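Long-range contact in galactitol-1-phosphate 5-dehydrogenase (Escherichia coli, PDB 4UEJ), which oxidises galactitol 1-phosphate to D-tagatose 6-phosphate with NAD(+) as a zinc-containing alcohol dehydrogenase: residues D74-L87 against K124-I137. Numbering follows the deposited sequence.
Sequences DLHPGDAVACVPLL and KRKNVFALPTDMPI
Ala82 and Phe129 form the hydrogen-bonded pair that ties strand 80-83 to the antiparallel strand 128-130, with Ala82 N 2.8 Å from Phe129 O and Phe129 N bonded back to Ala82 O; the ladder runs on through Leu131 N to Ala80 O and Val84 N to Asn127 O. The Asn127 side chain adds a further bond, its ND2 meeting Val84 O at 2.8 Å.

The charged contact is a side-on salt bridge: Arg125 NE reaches Asp74 OD1 almost straight (2.9 Å, 172°), and NH2 takes OD2 from above the carboxylate plane. The arginine chain, bent at chi2 (62°), turns its guanidinium so that Leu75 CD1 lies over one face, displaced toward the NE rim. A leucine in place of Arg125 would probably leave the Asp74 carboxylate without its charged mate and free to turn.

Apolar contacts line both faces. Leu75 CD1 touches Val128 CG2 at 3.5 Å, where the side chains of Val81 and Val128 also meet, whereas Leu131 CD2 packs on Ala82 CB and Val84 CG2 on Phe129 CB. Leu87 packs across the Asn127 amide and on Lys124 CG.

Within the GroES-like domain, strand 80-83 lies between 128-130 and 60-68, and Val81 and Val128 pack on Val30 of strand 27-36; Trp299 of helix 297-307, from the zinc-binding dehydrogenase region, touches Val84.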
loop_
_atom_site.group_PDB
_atom_site.type_symbol
_atom_site.label_atom_id
_atom_site.label_comp_id
_atom_site.label_asym_id
_atom_site.label_seq_id
_atom_site.Cartn_x
_atom_site.Cartn_y
_atom_site.Cartn_z
ATOM N N ASP A 74 37.436 -16.371 7.115
ATOM C CA ASP A 74 36.368 -17.364 7.111
ATOM C C ASP A 74 36.023 -17.856 5.706
ATOM O O ASP A 74 35.009 -18.520 5.503
ATOM C CB ASP A 74 35.126 -16.807 7.816
ATOM C CG ASP A 74 34.497 -15.631 7.082
ATOM O OD1 ASP A 74 35.172 -14.986 6.249
ATOM O OD2 ASP A 74 33.316 -15.342 7.358
ATOM N N LEU A 75 36.883 -17.541 4.743
ATOM C CA LEU A 75 36.751 -18.069 3.391
ATOM C C LEU A 75 38.112 -18.438 2.839
ATOM O O LEU A 75 39.125 -17.844 3.204
ATOM C CB LEU A 75 36.075 -17.065 2.461
ATOM C CG LEU A 75 34.562 -16.900 2.550
ATOM C CD1 LEU A 75 34.124 -15.940 1.470
ATOM C CD2 LEU A 75 33.844 -18.239 2.416
ATOM N N HIS A 76 38.129 -19.420 1.948
ATOM C CA HIS A 76 39.379 -19.928 1.415
ATOM C C HIS A 76 39.224 -20.225 -0.066
ATOM O O HIS A 76 38.106 -20.460 -0.534
ATOM C CB HIS A 76 39.808 -21.175 2.194
ATOM C CG HIS A 76 39.951 -20.935 3.666
ATOM N ND1 HIS A 76 38.877 -20.951 4.530
ATOM C CD2 HIS A 76 41.036 -20.639 4.420
ATOM C CE1 HIS A 76 39.296 -20.691 5.756
ATOM N NE2 HIS A 76 40.601 -20.495 5.716
ATOM N N PRO A 77 40.337 -20.179 -0.817
ATOM C CA PRO A 77 40.317 -20.560 -2.233
ATOM C C PRO A 77 39.637 -21.912 -2.454
ATOM O O PRO A 77 39.964 -22.891 -1.782
ATOM C CB PRO A 77 41.802 -20.630 -2.598
ATOM C CG PRO A 77 42.455 -19.665 -1.674
ATOM C CD PRO A 77 41.676 -19.732 -0.385
ATOM N N GLY A 78 38.687 -21.954 -3.379
ATOM C CA GLY A 78 37.954 -23.175 -3.655
ATOM C C GLY A 78 36.561 -23.193 -3.059
ATOM O O GLY A 78 35.718 -23.978 -3.484
ATOM N N ASP A 79 36.310 -22.327 -2.080
ATOM C CA ASP A 79 34.981 -22.254 -1.474
ATOM C C ASP A 79 33.960 -21.750 -2.480
ATOM O O ASP A 79 34.228 -20.825 -3.245
ATOM C CB ASP A 79 34.983 -21.348 -0.238
ATOM C CG ASP A 79 35.744 -21.953 0.924
ATOM O OD1 ASP A 79 36.085 -23.154 0.851
ATOM O OD2 ASP A 79 35.993 -21.235 1.913
ATOM N N ALA A 80 32.791 -22.380 -2.479
ATOM C CA ALA A 80 31.700 -21.984 -3.360
ATOM C C ALA A 80 30.930 -20.830 -2.750
ATOM O O ALA A 80 30.623 -20.851 -1.562
ATOM C CB ALA A 80 30.776 -23.157 -3.612
ATOM N N VAL A 81 30.620 -19.824 -3.565
ATOM C CA VAL A 81 29.865 -18.667 -3.097
ATOM C C VAL A 81 28.840 -18.199 -4.125
ATOM O O VAL A 81 28.983 -18.450 -5.323
ATOM C CB VAL A 81 30.792 -17.470 -2.762
ATOM C CG1 VAL A 81 31.682 -17.792 -1.575
ATOM C CG2 VAL A 81 31.625 -17.085 -3.977
ATOM N N ALA A 82 27.798 -17.534 -3.637
ATOM C CA ALA A 82 26.937 -16.716 -4.484
ATOM C C ALA A 82 27.248 -15.267 -4.199
ATOM O O ALA A 82 27.662 -14.940 -3.101
ATOM C CB ALA A 82 25.467 -16.994 -4.215
ATOM N N CYS A 83 27.035 -14.400 -5.179
ATOM C CA CYS A 83 27.220 -12.977 -4.954
ATOM C C CYS A 83 26.035 -12.354 -4.216
ATOM O O CYS A 83 24.887 -12.625 -4.545
ATOM C CB CYS A 83 27.427 -12.265 -6.279
ATOM S SG CYS A 83 27.602 -10.491 -6.135
ATOM N N VAL A 84 26.351 -11.527 -3.219
ATOM C CA VAL A 84 25.395 -10.653 -2.555
ATOM C C VAL A 84 25.672 -9.267 -3.123
ATOM O O VAL A 84 26.628 -8.619 -2.716
ATOM C CB VAL A 84 25.570 -10.665 -1.030
ATOM C CG1 VAL A 84 24.519 -9.783 -0.352
ATOM C CG2 VAL A 84 25.502 -12.084 -0.507
ATOM N N PRO A 85 24.881 -8.839 -4.116
ATOM C CA PRO A 85 25.381 -7.743 -4.957
ATOM C C PRO A 85 25.282 -6.349 -4.340
ATOM O O PRO A 85 26.027 -5.468 -4.758
ATOM C CB PRO A 85 24.507 -7.839 -6.215
ATOM C CG PRO A 85 23.236 -8.543 -5.749
ATOM C CD PRO A 85 23.713 -9.522 -4.709
ATOM N N LEU A 86 24.391 -6.161 -3.374
ATOM C CA LEU A 86 24.246 -4.863 -2.698
ATOM C C LEU A 86 25.350 -4.665 -1.688
ATOM O O LEU A 86 25.645 -5.572 -0.916
ATOM C CB LEU A 86 22.890 -4.765 -1.988
ATOM C CG LEU A 86 22.765 -3.522 -1.083
ATOM C CD1 LEU A 86 22.581 -2.385 -1.978
ATOM C CD2 LEU A 86 21.639 -3.607 -0.100
ATOM N N LEU A 87 25.955 -3.482 -1.677
ATOM C CA LEU A 87 26.877 -3.141 -0.604
ATOM C C LEU A 87 26.383 -1.892 0.103
ATOM O O LEU A 87 26.632 -0.776 -0.353
ATOM C CB LEU A 87 28.301 -2.933 -1.129
ATOM C CG LEU A 87 29.372 -2.738 -0.046
ATOM C CD1 LEU A 87 29.576 -4.013 0.768
ATOM C CD2 LEU A 87 30.695 -2.245 -0.634
ATOM N N LYS A 124 33.785 -7.212 -2.017
ATOM C CA LYS A 124 33.974 -7.291 -0.572
ATOM C C LYS A 124 33.553 -8.657 -0.047
ATOM O O LYS A 124 32.683 -9.307 -0.622
ATOM C CB LYS A 124 33.178 -6.201 0.152
ATOM C CG LYS A 124 33.421 -4.801 -0.361
ATOM C CD LYS A 124 34.886 -4.445 -0.385
ATOM C CE LYS A 124 35.054 -3.030 -0.917
ATOM N NZ LYS A 124 36.475 -2.619 -1.047
ATOM N N ARG A 125 34.180 -9.087 1.043
ATOM C CA ARG A 125 33.737 -10.283 1.765
ATOM C C ARG A 125 32.227 -10.266 1.996
ATOM O O ARG A 125 31.546 -11.286 1.857
ATOM C CB ARG A 125 34.470 -10.401 3.109
ATOM C CG ARG A 125 33.886 -11.445 4.065
ATOM C CD ARG A 125 33.966 -12.840 3.477
ATOM N NE ARG A 125 33.342 -13.842 4.338
ATOM C CZ ARG A 125 32.073 -14.235 4.243
ATOM N NH1 ARG A 125 31.271 -13.708 3.324
ATOM N NH2 ARG A 125 31.602 -15.159 5.069
ATOM N N LYS A 126 31.696 -9.095 2.323
ATOM C CA LYS A 126 30.276 -8.979 2.616
ATOM C C LYS A 126 29.415 -9.127 1.364
ATOM O O LYS A 126 28.192 -9.196 1.461
ATOM C CB LYS A 126 29.981 -7.650 3.308
ATOM C CG LYS A 126 30.403 -7.648 4.777
ATOM C CD LYS A 126 29.856 -6.448 5.522
ATOM C CE LYS A 126 29.637 -6.767 6.994
ATOM N NZ LYS A 126 30.868 -7.316 7.630
ATOM N N ASN A 127 30.058 -9.178 0.199
ATOM C CA ASN A 127 29.356 -9.376 -1.070
ATOM C C ASN A 127 29.372 -10.824 -1.560
ATOM O O ASN A 127 29.039 -11.087 -2.711
ATOM C CB ASN A 127 29.954 -8.491 -2.172
ATOM C CG ASN A 127 29.695 -7.018 -1.958
ATOM O OD1 ASN A 127 30.625 -6.205 -2.004
ATOM N ND2 ASN A 127 28.427 -6.658 -1.740
ATOM N N VAL A 128 29.791 -11.760 -0.716
ATOM C CA VAL A 128 29.648 -13.169 -1.081
ATOM C C VAL A 128 28.988 -13.945 0.044
ATOM O O VAL A 128 29.104 -13.592 1.221
ATOM C CB VAL A 128 30.994 -13.839 -1.434
ATOM C CG1 VAL A 128 31.597 -13.214 -2.685
ATOM C CG2 VAL A 128 31.959 -13.749 -0.279
ATOM N N PHE A 129 28.302 -15.011 -0.349
ATOM C CA PHE A 129 27.502 -15.831 0.545
ATOM C C PHE A 129 27.868 -17.278 0.285
ATOM O O PHE A 129 27.714 -17.763 -0.823
ATOM C CB PHE A 129 26.013 -15.564 0.304
ATOM C CG PHE A 129 25.081 -16.497 1.020
ATOM C CD1 PHE A 129 24.694 -16.243 2.326
ATOM C CD2 PHE A 129 24.530 -17.590 0.362
ATOM C CE1 PHE A 129 23.806 -17.085 2.980
ATOM C CE2 PHE A 129 23.645 -18.432 1.008
ATOM C CZ PHE A 129 23.287 -18.177 2.325
ATOM N N ALA A 130 28.389 -17.946 1.309
ATOM C CA ALA A 130 28.932 -19.289 1.144
ATOM C C ALA A 130 27.834 -20.302 0.859
ATOM O O ALA A 130 26.813 -20.314 1.533
ATOM C CB ALA A 130 29.716 -19.697 2.381
ATOM N N LEU A 131 28.070 -21.150 -0.137
ATOM C CA LEU A 131 27.136 -22.210 -0.513
ATOM C C LEU A 131 27.485 -23.514 0.194
ATOM O O LEU A 131 28.651 -23.760 0.510
ATOM C CB LEU A 131 27.158 -22.433 -2.033
ATOM C CG LEU A 131 27.044 -21.181 -2.899
ATOM C CD1 LEU A 131 27.122 -21.514 -4.380
ATOM C CD2 LEU A 131 25.759 -20.502 -2.570
ATOM N N PRO A 132 26.479 -24.363 0.429
ATOM C CA PRO A 132 26.774 -25.727 0.879
ATOM C C PRO A 132 27.675 -26.417 -0.133
ATOM O O PRO A 132 27.527 -26.199 -1.336
ATOM C CB PRO A 132 25.395 -26.391 0.942
ATOM C CG PRO A 132 24.429 -25.265 1.045
ATOM C CD PRO A 132 25.037 -24.134 0.257
ATOM N N THR A 133 28.607 -27.230 0.348
ATOM C CA THR A 133 29.604 -27.836 -0.525
ATOM C C THR A 133 29.002 -28.814 -1.537
ATOM O O THR A 133 29.599 -29.070 -2.584
ATOM C CB THR A 133 30.690 -28.568 0.297
ATOM O OG1 THR A 133 30.072 -29.510 1.183
ATOM C CG2 THR A 133 31.506 -27.569 1.110
ATOM N N ASP A 134 27.824 -29.356 -1.234
ATOM C CA ASP A 134 27.185 -30.317 -2.131
ATOM C C ASP A 134 26.251 -29.645 -3.143
ATOM O O ASP A 134 25.667 -30.306 -4.002
ATOM C CB ASP A 134 26.416 -31.374 -1.326
ATOM C CG ASP A 134 25.164 -30.818 -0.656
ATOM O OD1 ASP A 134 25.100 -29.598 -0.390
ATOM O OD2 ASP A 134 24.232 -31.610 -0.395
ATOM N N MET A 135 26.101 -28.329 -3.046
ATOM C CA MET A 135 25.241 -27.631 -3.982
ATOM C C MET A 135 25.915 -27.475 -5.337
ATOM O O MET A 135 27.031 -26.955 -5.424
ATOM C CB MET A 135 24.852 -26.259 -3.429
ATOM C CG MET A 135 24.038 -25.427 -4.391
ATOM S SD MET A 135 23.498 -23.830 -3.721
ATOM C CE MET A 135 22.391 -24.346 -2.405
ATOM N N PRO A 136 25.245 -27.929 -6.404
ATOM C CA PRO A 136 25.802 -27.701 -7.739
ATOM C C PRO A 136 26.013 -26.203 -7.921
ATOM O O PRO A 136 25.105 -25.425 -7.628
ATOM C CB PRO A 136 24.725 -28.257 -8.677
ATOM C CG PRO A 136 23.982 -29.263 -7.834
ATOM C CD PRO A 136 23.959 -28.648 -6.457
ATOM N N ILE A 137 27.215 -25.821 -8.343
ATOM C CA ILE A 137 27.626 -24.426 -8.323
ATOM C C ILE A 137 26.706 -23.568 -9.193
ATOM O O ILE A 137 26.412 -22.429 -8.843
ATOM C CB ILE A 137 29.098 -24.266 -8.772
ATOM C CG1 ILE A 137 29.579 -22.835 -8.536
ATOM C CG2 ILE A 137 29.300 -24.692 -10.221
ATOM C CD1 ILE A 137 29.559 -22.437 -7.083
HETATM O O HOH W 1 31.139 -22.647 0.416
#